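Local coordinates for hypothetical protein TM1631 (Thermotoga maritima, PDB 1VPQ) that is of unknown function but belongs to the DUF72 family, has a TIM-barrel-type fold and holds a sulfate ion, probably from the crystallisation liquor, in a polar pocket, at residues T82-T90 against K101-R109; G174-K184 against T196-R207. All coordinates share one frame; numbering follows the deposited sequence. Where two conformers were deposited one is given.

Contact 1: residues T82-T90 against K101-R109. With SO4 (sulfate ion), chain B.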
loop_
_atom_site.group_PDB
_atom_site.type_symbol
_atom_site.label_atom_id
_atom_site.label_comp_id
_atom_site.label_asym_id
_atom_site.label_seq_id
_atom_site.Cartn_x
_atom_site.Cartn_y
_atom_site.Cartn_z
ATOM N N THR A 82 -0.068 1.295 -7.455
ATOM C CA THR A 82 -0.223 -0.042 -6.893
ATOM C C THR A 82 -1.683 -0.216 -6.500
ATOM O O THR A 82 -2.396 0.768 -6.272
ATOM C CB THR A 82 0.645 -0.249 -5.652
ATOM O OG1 THR A 82 0.255 0.683 -4.635
ATOM C CG2 THR A 82 2.119 -0.060 -5.983
ATOM N N VAL A 83 -2.136 -1.464 -6.428
ATOM C CA VAL A 83 -3.562 -1.744 -6.240
ATOM C C VAL A 83 -3.783 -2.831 -5.198
ATOM O O VAL A 83 -3.068 -3.827 -5.176
ATOM C CB VAL A 83 -4.245 -2.194 -7.567
ATOM C CG1 VAL A 83 -5.764 -2.072 -7.470
ATOM C CG2 VAL A 83 -3.771 -1.364 -8.711
ATOM N N LYS A 84 -4.793 -2.637 -4.351
ATOM C CA LYS A 84 -5.216 -3.676 -3.417
ATOM C C LYS A 84 -6.041 -4.748 -4.139
ATOM O O LYS A 84 -6.892 -4.427 -4.977
ATOM C CB LYS A 84 -6.032 -3.080 -2.264
ATOM C CG LYS A 84 -5.196 -2.489 -1.150
ATOM C CD LYS A 84 -6.038 -2.252 0.092
ATOM C CE LYS A 84 -5.180 -1.915 1.303
ATOM N NZ LYS A 84 -5.995 -1.829 2.555
ATOM N N THR A 85 -5.788 -6.015 -3.800
ATOM C CA THR A 85 -6.620 -7.134 -4.256
ATOM C C THR A 85 -8.041 -6.927 -3.740
ATOM O O THR A 85 -8.253 -6.141 -2.808
ATOM C CB THR A 85 -6.135 -8.513 -3.715
ATOM O OG1 THR A 85 -6.252 -8.542 -2.286
ATOM C CG2 THR A 85 -4.697 -8.818 -4.133
ATOM N N PRO A 86 -9.023 -7.650 -4.320
ATOM C CA PRO A 86 -10.378 -7.547 -3.772
ATOM C C PRO A 86 -10.415 -7.956 -2.298
ATOM O O PRO A 86 -9.544 -8.707 -1.840
ATOM C CB PRO A 86 -11.193 -8.518 -4.638
ATOM C CG PRO A 86 -10.391 -8.699 -5.881
ATOM C CD PRO A 86 -8.960 -8.578 -5.464
ATOM N N GLY A 87 -11.400 -7.436 -1.575
ATOM C CA GLY A 87 -11.560 -7.694 -0.144
ATOM C C GLY A 87 -11.833 -9.141 0.220
ATOM O O GLY A 87 -11.450 -9.588 1.293
ATOM N N SER A 88 -12.499 -9.869 -0.667
ATOM C CA SER A 88 -12.734 -11.307 -0.485
ATOM C C SER A 88 -11.431 -12.103 -0.332
ATOM O O SER A 88 -11.328 -13.023 0.483
ATOM C CB SER A 88 -13.485 -11.865 -1.693
ATOM O OG SER A 88 -12.722 -11.702 -2.877
ATOM N N VAL A 89 -10.448 -11.745 -1.145
ATOM C CA VAL A 89 -9.191 -12.475 -1.205
ATOM C C VAL A 89 -8.418 -12.327 0.103
ATOM O O VAL A 89 -7.862 -13.295 0.607
ATOM C CB VAL A 89 -8.354 -12.022 -2.423
ATOM C CG1 VAL A 89 -6.917 -12.560 -2.360
ATOM C CG2 VAL A 89 -9.049 -12.466 -3.716
ATOM N N THR A 90 -8.421 -11.118 0.660
ATOM C CA THR A 90 -7.676 -10.814 1.886
ATOM C C THR A 90 -8.450 -10.954 3.220
ATOM O O THR A 90 -7.825 -11.173 4.262
ATOM C CB THR A 90 -7.075 -9.411 1.797
ATOM O OG1 THR A 90 -8.088 -8.483 1.386
ATOM C CG2 THR A 90 -5.934 -9.405 0.790
ATOM N N LYS A 101 -8.796 -18.472 -6.742
ATOM C CA LYS A 101 -8.605 -18.550 -8.196
ATOM C C LYS A 101 -9.595 -17.709 -8.985
ATOM O O LYS A 101 -9.187 -16.846 -9.756
ATOM C CB LYS A 101 -8.678 -20.002 -8.690
ATOM N N GLU A 102 -10.890 -17.952 -8.796
ATOM C CA GLU A 102 -11.903 -17.283 -9.620
ATOM C C GLU A 102 -11.887 -15.766 -9.383
ATOM O O GLU A 102 -11.876 -14.990 -10.340
ATOM C CB GLU A 102 -13.306 -17.861 -9.403
ATOM C CG GLU A 102 -13.423 -19.405 -9.475
ATOM C CD GLU A 102 -12.869 -20.042 -10.763
ATOM O OE1 GLU A 102 -13.528 -19.956 -11.831
ATOM O OE2 GLU A 102 -11.786 -20.672 -10.700
ATOM N N ASP A 103 -11.849 -15.355 -8.115
ATOM C CA ASP A 103 -11.791 -13.923 -7.755
ATOM C C ASP A 103 -10.580 -13.168 -8.332
ATOM O O ASP A 103 -10.711 -12.026 -8.780
ATOM C CB ASP A 103 -11.833 -13.742 -6.223
ATOM C CG ASP A 103 -13.254 -13.811 -5.653
ATOM O OD1 ASP A 103 -14.219 -13.926 -6.428
ATOM O OD2 ASP A 103 -13.414 -13.743 -4.419
ATOM N N MET A 104 -9.408 -13.801 -8.313
ATOM C CA MET A 104 -8.177 -13.166 -8.801
ATOM C C MET A 104 -8.069 -13.148 -10.325
ATOM O O MET A 104 -7.505 -12.213 -10.885
ATOM C CB MET A 104 -6.940 -13.838 -8.192
ATOM C CG MET A 104 -6.765 -13.560 -6.702
ATOM S SD MET A 104 -6.637 -11.801 -6.323
ATOM C CE MET A 104 -5.059 -11.381 -7.077
ATOM N N GLU A 105 -8.592 -14.179 -10.984
ATOM C CA GLU A 105 -8.670 -14.221 -12.455
ATOM C C GLU A 105 -9.606 -13.138 -12.973
ATOM O O GLU A 105 -9.312 -12.465 -13.959
ATOM C CB GLU A 105 -9.152 -15.590 -12.941
ATOM C CG GLU A 105 -8.090 -16.683 -12.827
ATOM C CD GLU A 105 -8.555 -18.036 -13.354
ATOM O OE1 GLU A 105 -9.742 -18.396 -13.153
ATOM O OE2 GLU A 105 -7.720 -18.746 -13.964
ATOM N N ASN A 106 -10.741 -12.997 -12.297
ATOM C CA ASN A 106 -11.706 -11.942 -12.576
ATOM C C ASN A 106 -11.065 -10.565 -12.417
ATOM O O ASN A 106 -11.163 -9.708 -13.296
ATOM C CB ASN A 106 -12.884 -12.084 -11.612
ATOM C CG ASN A 106 -14.042 -11.193 -11.972
ATOM O OD1 ASN A 106 -14.376 -10.264 -11.231
ATOM N ND2 ASN A 106 -14.673 -11.471 -13.112
ATOM N N PHE A 107 -10.406 -10.390 -11.274
ATOM C CA PHE A 107 -9.662 -9.173 -10.931
ATOM C C PHE A 107 -8.540 -8.875 -11.920
ATOM O O PHE A 107 -8.319 -7.724 -12.268
ATOM C CB PHE A 107 -9.089 -9.322 -9.522
ATOM C CG PHE A 107 -8.042 -8.303 -9.158
ATOM C CD1 PHE A 107 -8.408 -7.040 -8.718
ATOM C CD2 PHE A 107 -6.688 -8.630 -9.208
ATOM C CE1 PHE A 107 -7.445 -6.111 -8.353
ATOM C CE2 PHE A 107 -5.718 -7.712 -8.850
ATOM C CZ PHE A 107 -6.091 -6.451 -8.418
ATOM N N THR A 108 -7.832 -9.914 -12.363
ATOM C CA THR A 108 -6.740 -9.757 -13.331
ATOM C C THR A 108 -7.262 -9.124 -14.612
ATOM O O THR A 108 -6.632 -8.230 -15.175
ATOM C CB THR A 108 -6.070 -11.105 -13.673
ATOM O OG1 THR A 108 -5.535 -11.694 -12.485
ATOM C CG2 THR A 108 -4.942 -10.917 -14.673
ATOM N N ARG A 109 -8.419 -9.601 -15.062
ATOM C CA ARG A 109 -9.085 -9.055 -16.238
ATOM C C ARG A 109 -9.326 -7.552 -16.079
ATOM O O ARG A 109 -8.982 -6.777 -16.970
ATOM C CB ARG A 109 -10.405 -9.789 -16.495
HETATM S S SO4 B . -4.830 -0.659 5.812
HETATM O O1 SO4 B . -3.818 -1.685 6.049
HETATM O O2 SO4 B . -6.157 -1.171 6.133
HETATM O O3 SO4 B . -4.529 0.479 6.667
HETATM O O4 SO4 B . -4.815 -0.284 4.402
#
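F107 leaves helix 101-116 with CG anti to its own backbone N (chi1 166°), which swings the ring across to P86, while the bent chain of M104, turned at both chi2 and chi3, folds its sulfur against V89. This is beta-alpha packing in a TIM-barrel-type fold: the helix lies against the end of strand 80-84 and the first turn of the short helix 87-91 that follows it. P86 holds the N-cap position of that short helix, and its CD sits over one face of the F107 ring, 4.0 Å from the ring centroid and 26° off the normal, a CH-pi contact displaced toward the rim at CD1. T85 CA lies over the same face, and V83 CG1 comes up at the edge, 4.5 Å from F107 CE1, so loop atoms cover a face of the phenyl group while the strand meets its edge. One turn back along the helix, V89 and M104 meet at about a right angle, with V89 CG2 3.6 Å from M104 SD; the terminal CE of M104 then runs on to T85 CG2 at 3.9 Å. L144 of helix 135-147 also packs on both V89 and M104. K84 points away from the helix, and its extended chain carries NZ to sulfate O4 at 2.7 Å, with Q126 as a second partner. At the more open margin of the contact a single polar bond joins the two helices: S88 OG donates to D103 OD2 over 2.6 Å, approaching 45° out of the carboxylate plane.

Contact 2: residues G174-K184 against T196-R207; sequences GITFVVVDEPK and TTDYAYFRFHGR. With SO4 (sulfate ion), chain B.
A sulfate pocket at the C-terminal ends of two neighbouring parallel strands, 176-181 and 199-204, rests on V178 CG1, which packs 3.7 Å from R203 CG, and on E182 CG, at the edge of the H205 ring. The R203 guanidinium meets the ion edge-on, NH2 giving a bond of 2.9 Å to sulfate O4 and NH1 reaching O1 and O4; E155 and E54 pair with the same group. H205 CE1 lies over one face of that guanidinium, and N251 and E155 hold the imidazole nitrogens. Backbone bonds build the parallel ladder of this TIM-barrel-type sheet: V179 N to Y201 O, R203 N to V179 O, D181 N to R203 O, and H205 N to D181 O at 2.9 Å. On the opposite face from R203, V179 lies alongside F202, its CB 3.7 Å from F202 CD2. At the end of strand 176-181, R207 from the following loop grips D181 side-on in a salt bridge, NE meeting the syn lone pair of OD2 at 2.9 Å and NH2 bonding OD1; Y224 also bonds OD2. K184 NZ makes a second salt bridge to OD1 from the other face of the carboxylate plane. Ahead of strand 199-204, T196 OG1 donates to I175 O, and T176 OG1 shares a 2.6 Å bond with T197 OG1.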
loop_
_atom_site.group_PDB
_atom_site.type_symbol
_atom_site.label_atom_id
_atom_site.label_comp_id
_atom_site.label_asym_id
_atom_site.label_seq_id
_atom_site.Cartn_x
_atom_site.Cartn_y
_atom_site.Cartn_z
ATOM N N GLY A 174 8.426 -15.832 -4.383
ATOM C CA GLY A 174 8.616 -14.522 -5.020
ATOM C C GLY A 174 7.545 -13.496 -4.678
ATOM O O GLY A 174 7.091 -12.737 -5.542
ATOM N N ILE A 175 7.134 -13.478 -3.416
ATOM C CA ILE A 175 6.192 -12.474 -2.923
ATOM C C ILE A 175 6.961 -11.384 -2.188
ATOM O O ILE A 175 7.746 -11.663 -1.289
ATOM C CB ILE A 175 5.140 -13.082 -1.990
ATOM C CG1 ILE A 175 4.335 -14.158 -2.734
ATOM C CG2 ILE A 175 4.205 -11.988 -1.457
ATOM C CD1 ILE A 175 3.545 -15.094 -1.832
ATOM N N THR A 176 6.734 -10.140 -2.596
ATOM C CA THR A 176 7.390 -8.992 -1.993
ATOM C C THR A 176 6.800 -8.726 -0.596
ATOM O O THR A 176 5.579 -8.681 -0.408
ATOM C CB THR A 176 7.259 -7.751 -2.911
ATOM O OG1 THR A 176 7.988 -7.978 -4.130
ATOM C CG2 THR A 176 7.776 -6.483 -2.231
ATOM N N PHE A 177 7.692 -8.571 0.377
ATOM C CA PHE A 177 7.315 -8.326 1.762
ATOM C C PHE A 177 6.999 -6.843 2.005
ATOM O O PHE A 177 7.812 -5.964 1.699
ATOM C CB PHE A 177 8.439 -8.788 2.702
ATOM C CG PHE A 177 8.183 -8.456 4.138
ATOM C CD1 PHE A 177 7.186 -9.114 4.848
ATOM C CD2 PHE A 177 8.914 -7.468 4.776
ATOM C CE1 PHE A 177 6.936 -8.806 6.166
ATOM C CE2 PHE A 177 8.668 -7.152 6.091
ATOM C CZ PHE A 177 7.675 -7.813 6.787
ATOM N N VAL A 178 5.812 -6.571 2.551
ATOM C CA VAL A 178 5.429 -5.214 2.919
ATOM C C VAL A 178 6.004 -4.845 4.280
ATOM O O VAL A 178 5.575 -5.363 5.312
ATOM C CB VAL A 178 3.911 -5.046 2.947
ATOM C CG1 VAL A 178 3.526 -3.647 3.432
ATOM C CG2 VAL A 178 3.348 -5.281 1.558
ATOM N N VAL A 179 6.983 -3.949 4.273
ATOM C CA VAL A 179 7.580 -3.446 5.511
ATOM C C VAL A 179 6.623 -2.404 6.083
ATOM O O VAL A 179 6.357 -1.389 5.450
ATOM C CB VAL A 179 8.958 -2.798 5.284
ATOM C CG1 VAL A 179 9.522 -2.270 6.608
ATOM C CG2 VAL A 179 9.927 -3.782 4.629
ATOM N N VAL A 180 6.123 -2.660 7.286
ATOM C CA VAL A 180 5.056 -1.842 7.855
ATOM C C VAL A 180 5.515 -1.081 9.092
ATOM O O VAL A 180 6.192 -1.638 9.965
ATOM C CB VAL A 180 3.852 -2.692 8.287
ATOM C CG1 VAL A 180 2.716 -1.805 8.801
ATOM C CG2 VAL A 180 3.357 -3.527 7.162
ATOM N N ASP A 181 5.131 0.195 9.163
ATOM C CA ASP A 181 5.131 0.912 10.427
ATOM C C ASP A 181 3.690 1.149 10.886
ATOM O O ASP A 181 2.897 1.799 10.201
ATOM C CB ASP A 181 5.902 2.228 10.368
ATOM C CG ASP A 181 6.229 2.753 11.756
ATOM O OD1 ASP A 181 7.131 2.183 12.409
ATOM O OD2 ASP A 181 5.558 3.709 12.204
ATOM N N GLU A 182 3.401 0.598 12.061
ATOM C CA GLU A 182 2.084 0.534 12.673
ATOM C C GLU A 182 2.241 0.954 14.121
ATOM O O GLU A 182 3.363 1.064 14.601
ATOM C CB GLU A 182 1.613 -0.925 12.680
ATOM C CG GLU A 182 0.635 -1.305 11.610
ATOM C CD GLU A 182 0.442 -2.798 11.526
ATOM O OE1 GLU A 182 0.437 -3.473 12.572
ATOM O OE2 GLU A 182 0.300 -3.311 10.408
ATOM N N PRO A 183 1.121 1.140 14.849
ATOM C CA PRO A 183 1.207 1.350 16.300
ATOM C C PRO A 183 2.056 0.301 17.056
ATOM O O PRO A 183 2.136 -0.871 16.647
ATOM C CB PRO A 183 -0.257 1.296 16.736
ATOM C CG PRO A 183 -1.016 1.746 15.556
ATOM C CD PRO A 183 -0.271 1.198 14.374
ATOM N N LYS A 184 2.700 0.738 18.136
ATOM C CA LYS A 184 3.559 -0.133 18.943
ATOM C C LYS A 184 2.729 -0.699 20.086
ATOM O O LYS A 184 2.885 -0.322 21.255
ATOM C CB LYS A 184 4.799 0.619 19.461
ATOM C CG LYS A 184 5.539 1.449 18.406
ATOM C CD LYS A 184 5.788 0.696 17.108
ATOM C CE LYS A 184 6.719 1.469 16.182
ATOM N NZ LYS A 184 6.968 0.734 14.911
ATOM N N THR A 196 12.315 -9.823 0.550
ATOM C CA THR A 196 12.117 -11.211 0.139
ATOM C C THR A 196 12.227 -11.389 -1.382
ATOM O O THR A 196 12.194 -12.516 -1.877
ATOM C CB THR A 196 10.733 -11.685 0.553
ATOM O OG1 THR A 196 9.756 -10.808 -0.015
ATOM C CG2 THR A 196 10.595 -11.686 2.063
ATOM N N THR A 197 12.334 -10.270 -2.104
ATOM C CA THR A 197 12.317 -10.240 -3.565
ATOM C C THR A 197 13.319 -9.191 -4.048
ATOM O O THR A 197 14.230 -8.825 -3.311
ATOM C CB THR A 197 10.900 -9.908 -4.101
ATOM O OG1 THR A 197 10.490 -8.625 -3.622
ATOM C CG2 THR A 197 9.890 -10.949 -3.655
ATOM N N ASP A 198 13.155 -8.737 -5.290
ATOM C CA ASP A 198 13.952 -7.647 -5.854
ATOM C C ASP A 198 13.137 -6.355 -5.927
ATOM O O ASP A 198 13.411 -5.481 -6.759
ATOM C CB ASP A 198 14.513 -8.035 -7.232
ATOM C CG ASP A 198 13.428 -8.419 -8.242
ATOM O OD1 ASP A 198 12.262 -8.618 -7.848
ATOM O OD2 ASP A 198 13.755 -8.540 -9.438
ATOM N N TYR A 199 12.140 -6.252 -5.046
ATOM C CA TYR A 199 11.416 -5.014 -4.786
ATOM C C TYR A 199 11.165 -4.867 -3.287
ATOM O O TYR A 199 10.985 -5.860 -2.577
ATOM C CB TYR A 199 10.086 -4.989 -5.548
ATOM C CG TYR A 199 10.294 -4.941 -7.038
ATOM C CD1 TYR A 199 10.535 -3.735 -7.680
ATOM C CD2 TYR A 199 10.293 -6.107 -7.803
ATOM C CE1 TYR A 199 10.752 -3.684 -9.055
ATOM C CE2 TYR A 199 10.510 -6.068 -9.182
ATOM C CZ TYR A 199 10.739 -4.851 -9.799
ATOM O OH TYR A 199 10.956 -4.788 -11.161
ATOM N N ALA A 200 11.191 -3.625 -2.811
ATOM C CA ALA A 200 10.754 -3.295 -1.447
ATOM C C ALA A 200 9.451 -2.516 -1.510
ATOM O O ALA A 200 9.196 -1.790 -2.468
ATOM C CB ALA A 200 11.804 -2.491 -0.714
ATOM N N TYR A 201 8.641 -2.682 -0.470
ATOM C CA TYR A 201 7.346 -2.040 -0.364
ATOM C C TYR A 201 7.154 -1.620 1.091
ATOM O O TYR A 201 7.165 -2.470 1.974
ATOM C CB TYR A 201 6.255 -3.021 -0.794
ATOM C CG TYR A 201 4.915 -2.402 -1.185
ATOM C CD1 TYR A 201 4.127 -1.722 -0.258
ATOM C CD2 TYR A 201 4.430 -2.530 -2.479
ATOM C CE1 TYR A 201 2.890 -1.182 -0.624
ATOM C CE2 TYR A 201 3.211 -2.000 -2.851
ATOM C CZ TYR A 201 2.437 -1.331 -1.923
ATOM O OH TYR A 201 1.220 -0.800 -2.310
ATOM N N PHE A 202 6.989 -0.322 1.342
ATOM C CA PHE A 202 6.780 0.179 2.706
ATOM C C PHE A 202 5.398 0.755 2.848
ATOM O O PHE A 202 4.947 1.479 1.966
ATOM C CB PHE A 202 7.773 1.284 3.054
ATOM C CG PHE A 202 9.188 0.833 3.079
ATOM C CD1 PHE A 202 9.872 0.589 1.890
ATOM C CD2 PHE A 202 9.850 0.657 4.283
ATOM C CE1 PHE A 202 11.199 0.165 1.905
ATOM C CE2 PHE A 202 11.172 0.235 4.306
ATOM C CZ PHE A 202 11.849 -0.011 3.110
ATOM N N ARG A 203 4.745 0.467 3.972
ATOM C CA ARG A 203 3.479 1.111 4.301
ATOM C C ARG A 203 3.510 1.683 5.718
ATOM O O ARG A 203 3.793 0.965 6.660
ATOM C CB ARG A 203 2.319 0.136 4.132
ATOM C CG ARG A 203 2.115 -0.323 2.688
ATOM C CD ARG A 203 0.789 -1.040 2.533
ATOM N NE ARG A 203 -0.343 -0.121 2.432
ATOM C CZ ARG A 203 -1.541 -0.308 2.987
ATOM N NH1 ARG A 203 -1.788 -1.358 3.749
ATOM N NH2 ARG A 203 -2.496 0.593 2.804
ATOM N N PHE A 204 3.222 2.980 5.846
ATOM C CA PHE A 204 3.228 3.673 7.134
ATOM C C PHE A 204 1.817 4.109 7.507
ATOM O O PHE A 204 1.221 4.941 6.831
ATOM C CB PHE A 204 4.154 4.893 7.087
ATOM C CG PHE A 204 5.558 4.587 6.604
ATOM C CD1 PHE A 204 6.251 3.472 7.060
ATOM C CD2 PHE A 204 6.194 5.436 5.713
ATOM C CE1 PHE A 204 7.547 3.202 6.615
ATOM C CE2 PHE A 204 7.494 5.175 5.265
ATOM C CZ PHE A 204 8.165 4.058 5.717
ATOM N N HIS A 205 1.297 3.539 8.590
ATOM C CA HIS A 205 -0.086 3.779 9.032
ATOM C C HIS A 205 -0.189 4.767 10.181
ATOM O O HIS A 205 -1.292 5.034 10.678
ATOM C CB HIS A 205 -0.726 2.463 9.495
ATOM C CG HIS A 205 -0.682 1.373 8.472
ATOM N ND1 HIS A 205 -1.313 1.476 7.254
ATOM C CD2 HIS A 205 -0.102 0.152 8.495
ATOM C CE1 HIS A 205 -1.108 0.371 6.564
ATOM N NE2 HIS A 205 -0.374 -0.450 7.294
ATOM N N GLY A 206 0.956 5.284 10.617
ATOM C CA GLY A 206 1.041 6.037 11.864
ATOM C C GLY A 206 1.032 5.114 13.071
ATOM O O GLY A 206 1.004 3.896 12.932
ATOM N N ARG A 207 1.034 5.706 14.258
ATOM C CA ARG A 207 1.218 4.967 15.502
ATOM C C ARG A 207 0.223 5.378 16.565
ATOM O O ARG A 207 0.551 5.430 17.751
ATOM C CB ARG A 207 2.624 5.197 16.041
ATOM C CG ARG A 207 3.701 4.842 15.075
ATOM C CD ARG A 207 5.015 5.231 15.649
ATOM N NE ARG A 207 6.099 4.779 14.806
ATOM C CZ ARG A 207 7.381 5.012 15.050
ATOM N NH1 ARG A 207 7.755 5.702 16.129
ATOM N NH2 ARG A 207 8.293 4.553 14.208
HETATM S S SO4 B . -4.830 -0.659 5.812
HETATM O O1 SO4 B . -3.818 -1.685 6.049
HETATM O O2 SO4 B . -6.157 -1.171 6.133
HETATM O O3 SO4 B . -4.529 0.479 6.667
HETATM O O4 SO4 B . -4.815 -0.284 4.402
HETATM O O HOH W 1 10.617 -7.690 -0.508
HETATM O O HOH W 2 2.287 3.360 19.145
#

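After strands 13-18 and 52-55 the chain reaches strand 80-84, and contact 1 brings helix 101-116 back against its end, closing a connection that holds two short helical pieces. The chain then passes through strand 120-126, helix 135-147, strand 152-155 and helix 164-173 before contact 2 joins strands 176-181 and 199-204 across a connection without helix or strand. The two closures follow in series, neither nested nor crossed. They belong to one parallel sheet, where strands 152-155 and 120-126 separate 176-181 from 80-84. Inside the barrel the two contacts meet: T82 OG1 and Y201 OH are 2.9 Å apart, probably hydrogen-bonded, Y201 OH also bonds E54, and K84 and R203 bind the same sulfate.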